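Local coordinates for protein zinc chaperone AztD (Citrobacter koseri, PDB 6CMK) that acts as a periplasmic zinc chaperone of the AztABCD transport system, binding zinc and handing one zinc ion directly to the solute-binding protein AztC, at residues B[46-51]-B[66-71]; B[340-345]-B[365-370]; B[352-357]-B[391-396]. All coordinates share one frame; numbering follows the deposited sequence.

Contact 1 (B[46-51]-B[66-71])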
ATOM      1  N   PRO B  46      19.553 -11.184 -26.253  1.00 24.47           N
ATOM      2  CA  PRO B  46      18.788 -11.757 -25.129  1.00 26.46           C
ATOM      3  C   PRO B  46      19.440 -11.471 -23.782  1.00 29.68           C
ATOM      4  O   PRO B  46      19.977 -12.351 -23.097  1.00 26.01           O
ATOM      5  CB  PRO B  46      18.780 -13.251 -25.472  1.00 27.40           C
ATOM      6  CG  PRO B  46      20.070 -13.458 -26.180  1.00 29.44           C
ATOM      7  CD  PRO B  46      20.263 -12.225 -27.023  1.00 25.55           C
ATOM      8  N   VAL B  47      19.400 -10.203 -23.376  1.00 23.29           N
ATOM      9  CA  VAL B  47      20.049  -9.757 -22.150  1.00 25.41           C
ATOM     10  C   VAL B  47      19.121  -8.802 -21.412  1.00 28.81           C
ATOM     11  O   VAL B  47      18.414  -7.997 -22.029  1.00 23.84           O
ATOM     12  CB  VAL B  47      21.403  -9.083 -22.453  1.00 35.15           C
ATOM     13  CG1 VAL B  47      21.214  -7.933 -23.419  1.00 40.44           C
ATOM     14  CG2 VAL B  47      22.063  -8.594 -21.178  1.00 47.48           C
ATOM     15  N   VAL B  48      19.125  -8.893 -20.085  1.00 23.61           N
ATOM     16  CA  VAL B  48      18.457  -7.920 -19.221  1.00 18.45           C
ATOM     17  C   VAL B  48      19.507  -7.372 -18.265  1.00 17.33           C
ATOM     18  O   VAL B  48      20.159  -8.138 -17.542  1.00 20.76           O
ATOM     19  CB  VAL B  48      17.272  -8.529 -18.452  1.00 22.70           C
ATOM     20  CG1 VAL B  48      16.668  -7.505 -17.495  1.00 24.43           C
ATOM     21  CG2 VAL B  48      16.209  -9.024 -19.415  1.00 26.78           C
ATOM     22  N   ASN B  49      19.709  -6.059 -18.300  1.00 21.38           N
ATOM     23  CA  ASN B  49      20.635  -5.384 -17.404  1.00 18.35           C
ATOM     24  C   ASN B  49      19.889  -4.800 -16.209  1.00 19.41           C
ATOM     25  O   ASN B  49      18.755  -4.336 -16.329  1.00 19.39           O
ATOM     26  CB  ASN B  49      21.389  -4.274 -18.138  1.00 19.60           C
ATOM     27  CG  ASN B  49      22.451  -4.811 -19.080  1.00 26.89           C
ATOM     28  OD1 ASN B  49      23.428  -5.420 -18.650  1.00 32.26           O
ATOM     29  ND2 ASN B  49      22.270  -4.574 -20.368  1.00 29.67           N
ATOM     30  N   VAL B  50      20.540  -4.831 -15.049  1.00 20.39           N
ATOM     31  CA  VAL B  50      19.998  -4.268 -13.816  1.00 19.31           C
ATOM     32  C   VAL B  50      20.937  -3.158 -13.389  1.00 22.07           C
ATOM     33  O   VAL B  50      22.151  -3.368 -13.302  1.00 24.17           O
ATOM     34  CB  VAL B  50      19.862  -5.317 -12.696  1.00 20.78           C
ATOM     35  CG1 VAL B  50      19.084  -4.725 -11.499  1.00 19.66           C
ATOM     36  CG2 VAL B  50      19.186  -6.578 -13.216  1.00 21.59           C
ATOM     37  N   ILE B  51      20.376  -1.987 -13.128  1.00 16.74           N
ATOM     38  CA  ILE B  51      21.153  -0.793 -12.837  1.00 20.01           C
ATOM     39  C   ILE B  51      20.575  -0.159 -11.587  1.00 20.15           C
ATOM     40  O   ILE B  51      19.354  -0.125 -11.407  1.00 18.41           O
ATOM     41  CB  ILE B  51      21.126   0.175 -14.037  1.00 19.15           C
ATOM     42  CG1 ILE B  51      21.923  -0.461 -15.189  1.00 27.50           C
ATOM     43  CG2 ILE B  51      21.661   1.566 -13.668  1.00 24.44           C
ATOM     44  CD1 ILE B  51      22.151   0.432 -16.386  1.00 42.03           C
ATOM     45  N   GLY B  66      15.799 -15.077 -25.491  1.00 29.50           N
ATOM     46  CA  GLY B  66      15.511 -14.156 -26.565  1.00 25.95           C
ATOM     47  C   GLY B  66      15.342 -12.738 -26.050  1.00 22.26           C
ATOM     48  O   GLY B  66      15.279 -12.505 -24.843  1.00 21.05           O
ATOM     49  N   PRO B  67      15.269 -11.759 -26.955  1.00 20.41           N
ATOM     50  CA  PRO B  67      14.984 -10.386 -26.520  1.00 19.47           C
ATOM     51  C   PRO B  67      13.657 -10.334 -25.786  1.00 18.81           C
ATOM     52  O   PRO B  67      12.694 -10.999 -26.168  1.00 23.81           O
ATOM     53  CB  PRO B  67      14.940  -9.594 -27.832  1.00 32.01           C
ATOM     54  CG  PRO B  67      15.658 -10.435 -28.820  1.00 35.03           C
ATOM     55  CD  PRO B  67      15.441 -11.854 -28.412  1.00 26.06           C
ATOM     56  N   ALA B  68      13.610  -9.521 -24.727  1.00 19.18           N
ATOM     57  CA  ALA B  68      12.515  -9.563 -23.773  1.00 18.61           C
ATOM     58  C   ALA B  68      11.722  -8.266 -23.740  1.00 17.73           C
ATOM     59  O   ALA B  68      12.256  -7.179 -23.980  1.00 21.07           O
ATOM     60  CB  ALA B  68      13.030  -9.841 -22.351  1.00 21.27           C
ATOM     61  N   ASN B  69      10.435  -8.411 -23.431  1.00 16.95           N
ATOM     62  CA  ASN B  69       9.603  -7.352 -22.888  1.00 18.50           C
ATOM     63  C   ASN B  69       9.549  -7.543 -21.375  1.00 20.11           C
ATOM     64  O   ASN B  69       9.640  -8.665 -20.879  1.00 19.47           O
ATOM     65  CB  ASN B  69       8.189  -7.389 -23.489  1.00 26.09           C
ATOM     66  CG  ASN B  69       8.168  -7.126 -24.997  1.00 48.50           C
ATOM     67  OD1 ASN B  69       7.260  -7.583 -25.696  1.00 51.53           O
ATOM     68  ND2 ASN B  69       9.160  -6.396 -25.502  1.00 49.87           N
ATOM     69  N   LEU B  70       9.430  -6.448 -20.633  1.00 14.63           N
ATOM     70  CA  LEU B  70       9.573  -6.509 -19.184  1.00 16.67           C
ATOM     71  C   LEU B  70       8.312  -6.043 -18.480  1.00 17.95           C
ATOM     72  O   LEU B  70       7.674  -5.069 -18.896  1.00 16.51           O
ATOM     73  CB  LEU B  70      10.765  -5.660 -18.703  1.00 18.33           C
ATOM     74  CG  LEU B  70      12.144  -6.094 -19.203  1.00 15.33           C
ATOM     75  CD1 LEU B  70      13.217  -5.119 -18.768  1.00 16.52           C
ATOM     76  CD2 LEU B  70      12.485  -7.476 -18.698  1.00 18.37           C
ATOM     77  N   SER B  71       7.975  -6.741 -17.393  1.00 15.98           N
ATOM     78  CA  SER B  71       6.893  -6.350 -16.507  1.00 16.40           C
ATOM     79  C   SER B  71       7.341  -6.533 -15.065  1.00 17.50           C
ATOM     80  O   SER B  71       8.069  -7.476 -14.740  1.00 15.60           O
ATOM     81  CB  SER B  71       5.620  -7.175 -16.745  1.00 19.36           C
ATOM     82  OG  SER B  71       5.049  -6.923 -18.014  1.00 22.22           O
TER
HETATM   83  O   HOH W   1      16.299  -8.314 -24.047  1.00 20.98           O
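Pro46 presses CB against the backbone of Gly66. Pro46 CB is 3.5 Å from Gly66 N. The CA of Pro46 also points a C-H at the carbonyl, with Pro46 CA 3.6 Å from Gly66 O and a bent angle of 128° at the hydrogen. Here the two segments come closest, with the CA atoms of Pro46 and Pro67 4.3 Å apart. Gly66 N itself is held elsewhere, by Gln83.

Further along, the contact becomes purely apolar. Val48 and Leu70 reach toward each other tip to tip, and Val48 CG2 lies 4.1 Å from Leu70 CD2. Val48 CG2 also borders Ala68 CB at 4.4 Å. With chi1 at 176°, Val48 CG2 lies anti to the carbonyl carbon, and this is the branch that meets Leu70. Ala41 and Ala81 add to the packing around Leu70.

Between these two patches a water spans the gap. It accepts from Ala68 N at 3.0 Å and probably donates to Val47 O at 2.9 Å.

The fold is a beta-propeller. Strand 47-52 belongs to one blade, and strand 69-72 opens the next. Segment 66-71 enters that next blade from the connection after strand 58-63. The contact therefore packs two consecutive blades together.

No direct hydrogen bond crosses between the two segments. The blades meet here through proline-on-backbone packing, aliphatic side chains and a water that serves two backbone polar atoms, so this interface rests on shape and a solvent bridge, not on a shared sheet.

Contact 2 (B[340-345]-B[365-370])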
ATOM      1  N   ASP B 340      17.179  12.800 -30.190  1.00 22.17           N
ATOM      2  CA  ASP B 340      16.855  13.138 -31.566  1.00 22.16           C
ATOM      3  C   ASP B 340      15.505  12.523 -31.924  1.00 21.45           C
ATOM      4  O   ASP B 340      15.059  11.574 -31.280  1.00 24.41           O
ATOM      5  CB  ASP B 340      17.920  12.622 -32.529  1.00 24.57           C
ATOM      6  CG  ASP B 340      19.184  13.461 -32.515  1.00 40.62           C
ATOM      7  OD1 ASP B 340      19.089  14.699 -32.372  1.00 42.90           O
ATOM      8  OD2 ASP B 340      20.277  12.875 -32.658  1.00 47.98           O
ATOM      9  N   PRO B 341      14.840  13.037 -32.958  1.00 25.46           N
ATOM     10  CA  PRO B 341      13.578  12.423 -33.377  1.00 21.46           C
ATOM     11  C   PRO B 341      13.748  10.945 -33.693  1.00 24.33           C
ATOM     12  O   PRO B 341      14.798  10.499 -34.164  1.00 28.19           O
ATOM     13  CB  PRO B 341      13.190  13.219 -34.628  1.00 23.02           C
ATOM     14  CG  PRO B 341      13.872  14.517 -34.480  1.00 30.00           C
ATOM     15  CD  PRO B 341      15.167  14.219 -33.775  1.00 25.94           C
ATOM     16  N   TYR B 342      12.700  10.188 -33.408  1.00 25.12           N
ATOM     17  CA  TYR B 342      12.539   8.814 -33.866  1.00 22.02           C
ATOM     18  C   TYR B 342      11.262   8.769 -34.707  1.00 28.61           C
ATOM     19  O   TYR B 342      10.259   8.187 -34.287  1.00 33.67           O
ATOM     20  CB  TYR B 342      12.452   7.834 -32.680  1.00 22.50           C
ATOM     21  CG  TYR B 342      13.742   7.422 -31.978  1.00 21.17           C
ATOM     22  CD1 TYR B 342      14.393   8.271 -31.081  1.00 24.40           C
ATOM     23  CD2 TYR B 342      14.256   6.140 -32.146  1.00 33.10           C
ATOM     24  CE1 TYR B 342      15.547   7.857 -30.407  1.00 20.65           C
ATOM     25  CE2 TYR B 342      15.405   5.727 -31.486  1.00 30.44           C
ATOM     26  CZ  TYR B 342      16.044   6.583 -30.619  1.00 33.58           C
ATOM     27  OH  TYR B 342      17.177   6.139 -29.967  1.00 24.00           O
ATOM     28  N   SER B 343      11.286   9.424 -35.869  1.00 37.14           N
ATOM     29  CA  SER B 343      10.113   9.474 -36.739  1.00 48.19           C
ATOM     30  C   SER B 343       9.659   8.059 -37.084  1.00 34.95           C
ATOM     31  O   SER B 343      10.422   7.285 -37.662  1.00 31.61           O
ATOM     32  CB  SER B 343      10.448  10.252 -38.012  1.00 50.29           C
ATOM     33  OG  SER B 343       9.351  10.281 -38.906  1.00 48.42           O
ATOM     34  N   MET B 344       8.421   7.709 -36.737  1.00 44.27           N
ATOM     35  CA  MET B 344       8.030   6.308 -36.856  1.00 54.11           C
ATOM     36  C   MET B 344       7.404   5.959 -38.203  1.00 70.30           C
ATOM     37  O   MET B 344       7.403   4.778 -38.573  1.00 61.62           O
ATOM     38  CB  MET B 344       7.083   5.888 -35.713  1.00 48.76           C
ATOM     39  CG  MET B 344       6.005   6.864 -35.236  1.00 42.83           C
ATOM     40  SD  MET B 344       5.817   6.861 -33.427  1.00 43.11           S
ATOM     41  CE  MET B 344       5.873   5.113 -32.990  1.00 39.93           C
ATOM     42  N   ASP B 345       6.911   6.941 -38.959  1.00 75.67           N
ATOM     43  CA  ASP B 345       6.343   6.665 -40.275  1.00 62.13           C
ATOM     44  C   ASP B 345       7.309   5.869 -41.141  1.00 58.03           C
ATOM     45  O   ASP B 345       8.322   6.412 -41.589  1.00 56.36           O
ATOM     46  CB  ASP B 345       5.974   7.964 -40.996  1.00 48.21           C
ATOM     47  N   THR B 365      15.073   5.623 -22.255  1.00 15.61           N
ATOM     48  CA  THR B 365      16.086   4.910 -23.009  1.00 17.00           C
ATOM     49  C   THR B 365      16.267   5.565 -24.369  1.00 17.81           C
ATOM     50  O   THR B 365      15.319   6.083 -24.966  1.00 18.60           O
ATOM     51  CB  THR B 365      15.725   3.438 -23.180  1.00 17.75           C
ATOM     52  OG1 THR B 365      14.472   3.310 -23.866  1.00 20.84           O
ATOM     53  CG2 THR B 365      15.636   2.758 -21.823  1.00 20.19           C
ATOM     54  N   ASP B 366      17.509   5.562 -24.834  1.00 17.77           N
ATOM     55  CA  ASP B 366      17.880   6.118 -26.135  1.00 18.31           C
ATOM     56  C   ASP B 366      18.644   5.008 -26.834  1.00 22.65           C
ATOM     57  O   ASP B 366      19.882   5.021 -26.878  1.00 23.49           O
ATOM     58  CB  ASP B 366      18.710   7.397 -25.996  1.00 18.66           C
ATOM     59  CG  ASP B 366      18.861   8.135 -27.306  1.00 26.99           C
ATOM     60  OD1 ASP B 366      18.587   7.520 -28.355  1.00 31.25           O
ATOM     61  OD2 ASP B 366      19.262   9.324 -27.295  1.00 27.02           O
ATOM     62  N   PRO B 367      17.935   4.016 -27.385  1.00 24.01           N
ATOM     63  CA  PRO B 367      18.632   2.796 -27.834  1.00 21.62           C
ATOM     64  C   PRO B 367      19.708   3.050 -28.879  1.00 25.52           C
ATOM     65  O   PRO B 367      20.770   2.424 -28.814  1.00 26.33           O
ATOM     66  CB  PRO B 367      17.496   1.912 -28.374  1.00 23.55           C
ATOM     67  CG  PRO B 367      16.268   2.765 -28.418  1.00 24.91           C
ATOM     68  CD  PRO B 367      16.469   3.879 -27.443  1.00 21.31           C
ATOM     69  N   LEU B 368      19.476   3.958 -29.825  1.00 24.44           N
ATOM     70  CA  LEU B 368      20.457   4.198 -30.876  1.00 28.69           C
ATOM     71  C   LEU B 368      21.730   4.852 -30.356  1.00 28.01           C
ATOM     72  O   LEU B 368      22.744   4.838 -31.060  1.00 26.01           O
ATOM     73  CB  LEU B 368      19.839   5.063 -31.978  1.00 33.38           C
ATOM     74  CG  LEU B 368      18.615   4.456 -32.667  1.00 42.07           C
ATOM     75  CD1 LEU B 368      18.219   5.285 -33.879  1.00 46.23           C
ATOM     76  CD2 LEU B 368      18.856   3.003 -33.065  1.00 37.97           C
ATOM     77  N   LYS B 369      21.705   5.437 -29.157  1.00 28.16           N
ATOM     78  CA  LYS B 369      22.885   6.057 -28.571  1.00 27.82           C
ATOM     79  C   LYS B 369      23.452   5.262 -27.401  1.00 24.34           C
ATOM     80  O   LYS B 369      24.403   5.717 -26.761  1.00 25.77           O
ATOM     81  CB  LYS B 369      22.561   7.480 -28.124  1.00 22.49           C
ATOM     82  CG  LYS B 369      22.084   8.400 -29.238  1.00 39.44           C
ATOM     83  CD  LYS B 369      23.200   8.786 -30.200  1.00 49.72           C
ATOM     84  CE  LYS B 369      22.707   9.796 -31.227  1.00 57.65           C
ATOM     85  NZ  LYS B 369      22.314  11.096 -30.609  1.00 59.15           N
ATOM     86  N   SER B 370      22.896   4.090 -27.108  1.00 22.56           N
ATOM     87  CA  SER B 370      23.390   3.239 -26.033  1.00 21.64           C
ATOM     88  C   SER B 370      23.452   4.001 -24.711  1.00 20.80           C
ATOM     89  O   SER B 370      24.454   3.968 -23.996  1.00 23.92           O
ATOM     90  CB  SER B 370      24.763   2.666 -26.383  1.00 26.17           C
ATOM     91  OG  SER B 370      24.746   2.002 -27.631  1.00 25.38           O
TER
HETATM   92  O   HOH W   2      19.243  10.590 -29.690  1.00 30.27           O
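Tyr342 OH is gripped by two groups. Tyr342 OH donates to Asp366 OD1 at 2.5 Å, a short bond that meets the oxygen nearly along its C-O axis. Leu368 N donates to Tyr342 OH at 3.2 Å, with a fairly straight N-H angle of 162°. This joins an inter-blade loop of the beta-propeller to a hairpin turn of the following blade. Segment 340-345 lies in the loop before strand 355-358. Segment 365-370 ends strand 361-366 and continues as a 3-10 turn into strand 371-376.

Asp366 OD1 comes in at the edge of the tyrosine ring, in its plane. The carboxylate is turned 62° against that ring. Asp366 CG is anti to the backbone N (chi1 -168°), which brings OD1 to the hydroxyl. Leu368 approaches from the opposite direction, and Leu368 CG lies 3.6 Å from Tyr342 CE2. Pro367 CD also packs near the hydroxyl. Pro353 adds to the packing around the tyrosine. With two bonds on its hydroxyl, the ring is well fixed at its far end.

A looser charged link lies outside this core. Lys369 NZ forms a salt bridge with Asp340 OD2 at 3.4 Å; the hydrogen bond in it is weak. The two side chains cross at about a right angle. One water ties this pair to the core: it donates to Asp366 OD2 at 2.7 Å and accepts from Asp340 N and Lys369 NZ.

Contact 3 (B[352-357]-B[391-396])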
ATOM      1  N   ARG B 352      12.967   2.274 -30.292  1.00 22.78           N
ATOM      2  CA  ARG B 352      12.539   3.601 -29.886  1.00 18.84           C
ATOM      3  C   ARG B 352      12.582   3.756 -28.379  1.00 17.49           C
ATOM      4  O   ARG B 352      12.544   2.769 -27.640  1.00 17.62           O
ATOM      5  CB  ARG B 352      11.134   3.924 -30.403  1.00 24.09           C
ATOM      6  CG  ARG B 352      11.061   3.812 -31.906  1.00 24.64           C
ATOM      7  CD  ARG B 352      10.033   4.735 -32.514  1.00 45.83           C
ATOM      8  NE  ARG B 352       9.934   4.474 -33.944  1.00 62.76           N
ATOM      9  CZ  ARG B 352       9.371   3.386 -34.456  1.00 68.47           C
ATOM     10  NH1 ARG B 352       8.845   2.462 -33.655  1.00 60.79           N
ATOM     11  NH2 ARG B 352       9.331   3.218 -35.767  1.00 81.58           N
ATOM     12  N   PRO B 353      12.650   4.994 -27.899  1.00 17.67           N
ATOM     13  CA  PRO B 353      12.700   5.247 -26.453  1.00 16.62           C
ATOM     14  C   PRO B 353      11.532   4.659 -25.670  1.00 16.75           C
ATOM     15  O   PRO B 353      10.407   4.544 -26.163  1.00 17.15           O
ATOM     16  CB  PRO B 353      12.699   6.775 -26.386  1.00 16.72           C
ATOM     17  CG  PRO B 353      13.439   7.165 -27.627  1.00 18.82           C
ATOM     18  CD  PRO B 353      12.919   6.220 -28.671  1.00 18.76           C
ATOM     19  N   ARG B 354      11.825   4.309 -24.415  1.00 15.98           N
ATOM     20  CA  ARG B 354      10.844   3.881 -23.426  1.00 14.77           C
ATOM     21  C   ARG B 354      11.115   4.641 -22.132  1.00 16.51           C
ATOM     22  O   ARG B 354      12.269   4.961 -21.822  1.00 16.92           O
ATOM     23  CB  ARG B 354      10.913   2.357 -23.186  1.00 14.70           C
ATOM     24  CG  ARG B 354      10.600   1.508 -24.438  1.00 16.18           C
ATOM     25  CD  ARG B 354       9.131   1.679 -24.775  1.00 16.50           C
ATOM     26  NE  ARG B 354       8.652   0.844 -25.875  1.00 21.64           N
ATOM     27  CZ  ARG B 354       8.509   1.238 -27.133  1.00 28.57           C
ATOM     28  NH1 ARG B 354       8.836   2.469 -27.500  1.00 20.40           N
ATOM     29  NH2 ARG B 354       8.035   0.385 -28.033  1.00 24.47           N
ATOM     30  N   ILE B 355      10.035   4.943 -21.393  1.00 13.98           N
ATOM     31  CA  ILE B 355      10.072   5.739 -20.166  1.00 13.58           C
ATOM     32  C   ILE B 355       9.922   4.829 -18.951  1.00 17.89           C
ATOM     33  O   ILE B 355       9.088   3.916 -18.945  1.00 16.08           O
ATOM     34  CB  ILE B 355       8.943   6.793 -20.132  1.00 15.72           C
ATOM     35  CG1 ILE B 355       8.729   7.518 -21.465  1.00 17.53           C
ATOM     36  CG2 ILE B 355       9.205   7.790 -19.020  1.00 16.87           C
ATOM     37  CD1 ILE B 355       7.346   8.200 -21.525  1.00 20.82           C
ATOM     38  N   ALA B 356      10.691   5.110 -17.898  1.00 13.18           N
ATOM     39  CA  ALA B 356      10.416   4.589 -16.560  1.00 13.57           C
ATOM     40  C   ALA B 356      10.554   5.709 -15.536  1.00 14.11           C
ATOM     41  O   ALA B 356      11.168   6.740 -15.794  1.00 14.75           O
ATOM     42  CB  ALA B 356      11.355   3.435 -16.176  1.00 16.20           C
ATOM     43  N   VAL B 357       9.979   5.488 -14.351  1.00 11.66           N
ATOM     44  CA  VAL B 357      10.064   6.449 -13.253  1.00 11.48           C
ATOM     45  C   VAL B 357      10.572   5.731 -12.009  1.00 15.08           C
ATOM     46  O   VAL B 357      10.065   4.663 -11.659  1.00 14.70           O
ATOM     47  CB  VAL B 357       8.704   7.109 -12.955  1.00 13.05           C
ATOM     48  CG1 VAL B 357       8.871   8.182 -11.876  1.00 15.26           C
ATOM     49  CG2 VAL B 357       8.101   7.716 -14.210  1.00 18.13           C
ATOM     50  N   GLN B 391      21.523  -1.711 -27.374  1.00 22.50           N
ATOM     51  CA  GLN B 391      20.336  -0.927 -27.694  1.00 23.08           C
ATOM     52  C   GLN B 391      19.377  -1.052 -26.519  1.00 22.78           C
ATOM     53  O   GLN B 391      18.399  -1.815 -26.578  1.00 24.38           O
ATOM     54  CB  GLN B 391      19.691  -1.400 -28.990  1.00 33.80           C
ATOM     55  CG  GLN B 391      20.467  -0.996 -30.213  1.00 47.24           C
ATOM     56  CD  GLN B 391      19.642  -1.115 -31.466  1.00 67.07           C
ATOM     57  OE1 GLN B 391      19.496  -0.156 -32.226  1.00 85.32           O
ATOM     58  NE2 GLN B 391      19.084  -2.298 -31.687  1.00 57.12           N
ATOM     59  N   PRO B 392      19.635  -0.337 -25.430  1.00 22.54           N
ATOM     60  CA  PRO B 392      18.710  -0.388 -24.294  1.00 17.96           C
ATOM     61  C   PRO B 392      17.329   0.052 -24.743  1.00 19.99           C
ATOM     62  O   PRO B 392      17.165   1.107 -25.360  1.00 24.15           O
ATOM     63  CB  PRO B 392      19.330   0.581 -23.285  1.00 19.92           C
ATOM     64  CG  PRO B 392      20.194   1.487 -24.101  1.00 24.31           C
ATOM     65  CD  PRO B 392      20.705   0.659 -25.234  1.00 25.79           C
ATOM     66  N   PHE B 393      16.337  -0.784 -24.455  1.00 20.40           N
ATOM     67  CA  PHE B 393      15.017  -0.628 -25.051  1.00 21.32           C
ATOM     68  C   PHE B 393      13.934  -0.619 -23.975  1.00 21.15           C
ATOM     69  O   PHE B 393      13.610   0.442 -23.433  1.00 21.00           O
ATOM     70  CB  PHE B 393      14.825  -1.746 -26.085  1.00 17.53           C
ATOM     71  CG  PHE B 393      13.526  -1.700 -26.822  1.00 20.40           C
ATOM     72  CD1 PHE B 393      12.993  -0.507 -27.265  1.00 18.76           C
ATOM     73  CD2 PHE B 393      12.860  -2.873 -27.115  1.00 19.85           C
ATOM     74  CE1 PHE B 393      11.792  -0.479 -27.955  1.00 22.31           C
ATOM     75  CE2 PHE B 393      11.671  -2.854 -27.804  1.00 20.38           C
ATOM     76  CZ  PHE B 393      11.133  -1.662 -28.227  1.00 26.66           C
ATOM     77  N   ASN B 394      13.375  -1.779 -23.641  1.00 15.86           N
ATOM     78  CA  ASN B 394      12.332  -1.842 -22.624  1.00 17.99           C
ATOM     79  C   ASN B 394      12.907  -1.630 -21.228  1.00 16.36           C
ATOM     80  O   ASN B 394      14.005  -2.086 -20.910  1.00 17.24           O
ATOM     81  CB  ASN B 394      11.609  -3.188 -22.669  1.00 22.57           C
ATOM     82  CG  ASN B 394      10.833  -3.392 -23.951  1.00 27.73           C
ATOM     83  OD1 ASN B 394      10.925  -4.445 -24.595  1.00 28.42           O
ATOM     84  ND2 ASN B 394      10.072  -2.388 -24.339  1.00 20.17           N
ATOM     85  N   ILE B 395      12.140  -0.954 -20.379  1.00 18.53           N
ATOM     86  CA  ILE B 395      12.642  -0.586 -19.063  1.00 15.94           C
ATOM     87  C   ILE B 395      11.494  -0.596 -18.060  1.00 15.37           C
ATOM     88  O   ILE B 395      10.381  -0.140 -18.346  1.00 16.96           O
ATOM     89  CB  ILE B 395      13.361   0.785 -19.122  1.00 16.58           C
ATOM     90  CG1 ILE B 395      13.906   1.172 -17.747  1.00 17.78           C
ATOM     91  CG2 ILE B 395      12.432   1.873 -19.654  1.00 17.81           C
ATOM     92  CD1 ILE B 395      14.848   2.369 -17.809  1.00 16.24           C
ATOM     93  N   VAL B 396      11.767  -1.148 -16.878  1.00 14.26           N
ATOM     94  CA  VAL B 396      10.878  -1.019 -15.729  1.00 12.73           C
ATOM     95  C   VAL B 396      11.734  -0.704 -14.510  1.00 14.16           C
ATOM     96  O   VAL B 396      12.942  -0.946 -14.490  1.00 15.67           O
ATOM     97  CB  VAL B 396      10.006  -2.273 -15.470  1.00 14.23           C
ATOM     98  CG1 VAL B 396       9.061  -2.523 -16.650  1.00 17.06           C
ATOM     99  CG2 VAL B 396      10.874  -3.501 -15.173  1.00 17.33           C
TER
HETATM  100  O   HOH W   3       8.298  -2.165 -26.244  1.00 35.71           O
HETATM  101  O   HOH W   4       8.377   1.656 -17.757  1.00 23.81           O
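Arg354 and Phe393 run side by side and point the same way. Phe393 CE1 stands 3.7 Å above the guanidinium plane of Arg354, over its centre. The planes are 48° apart, so this is no parallel stack. Asn394 ND2 lies over a face of the phenylalanine ring, offset toward the rim. At the ring edge, in plane, Arg352 O comes 3.3 Å from Phe393 CD1. This buried carbonyl oxygen has no polar partner in the model.

Polar bonds orient the arginine. Arg354 NH1 donates to Pro353 O at 2.9 Å, close to the guanidinium plane but from well above the carbonyl plane. The chain bends at chi2 (-69°), which folds the guanidinium back to that oxygen. A water accepts from Arg354 NE at 3.1 Å and from Asn394 ND2 at 2.6 Å. Asn394 OD1 is held by Asn69. A second water donates to Ile355 O and, at 2.8 Å, to Ile395 O.

Apolar packing follows. Ala356 CB meets Ile395 CG1 at 3.8 Å, and Ile395 CG2 lies near Arg354 CB.

Strands 355-357 and 392-396 run nearly parallel, 17° apart, with axes 6.2 Å from each other. They are edge strands of adjacent propeller blades. Strand 392-403 completes the blade begun by the N-terminal strand 32-42, the velcro closure of beta-propellers. Phe393 and Asn394 form a classic beta bulge opposite Ala41.

With no direct hydrogen bond between the segments, the blades are joined by packing and water bridges rather than by sheet pairing.

Overall arrangement
Contacts 1 and 3 lie between blades of the propeller; contact 2 joins an inter-blade loop to a turn of the next blade. Contact 3 is the middle one, its centre about 10 Å from that of contact 1 and about 11 Å from that of contact 2. Asn69 ND2 of contact 1 is hydrogen-bonded to Asn394 OD1 of contact 3. Thr365 OG1 of contact 2 hydrogen-bonds to Arg354 N and Phe393 O of contact 3. Contacts 1 and 2 do not touch; their nearest atoms are about 9 Å apart. Contact 3 does not touch zinc: the Arg354 side chain is about 11 Å from a bound zinc ion and about 12 Å from the side chain of the zinc ligand His216. Contacts 1 and 2 lie away from the annotated sites.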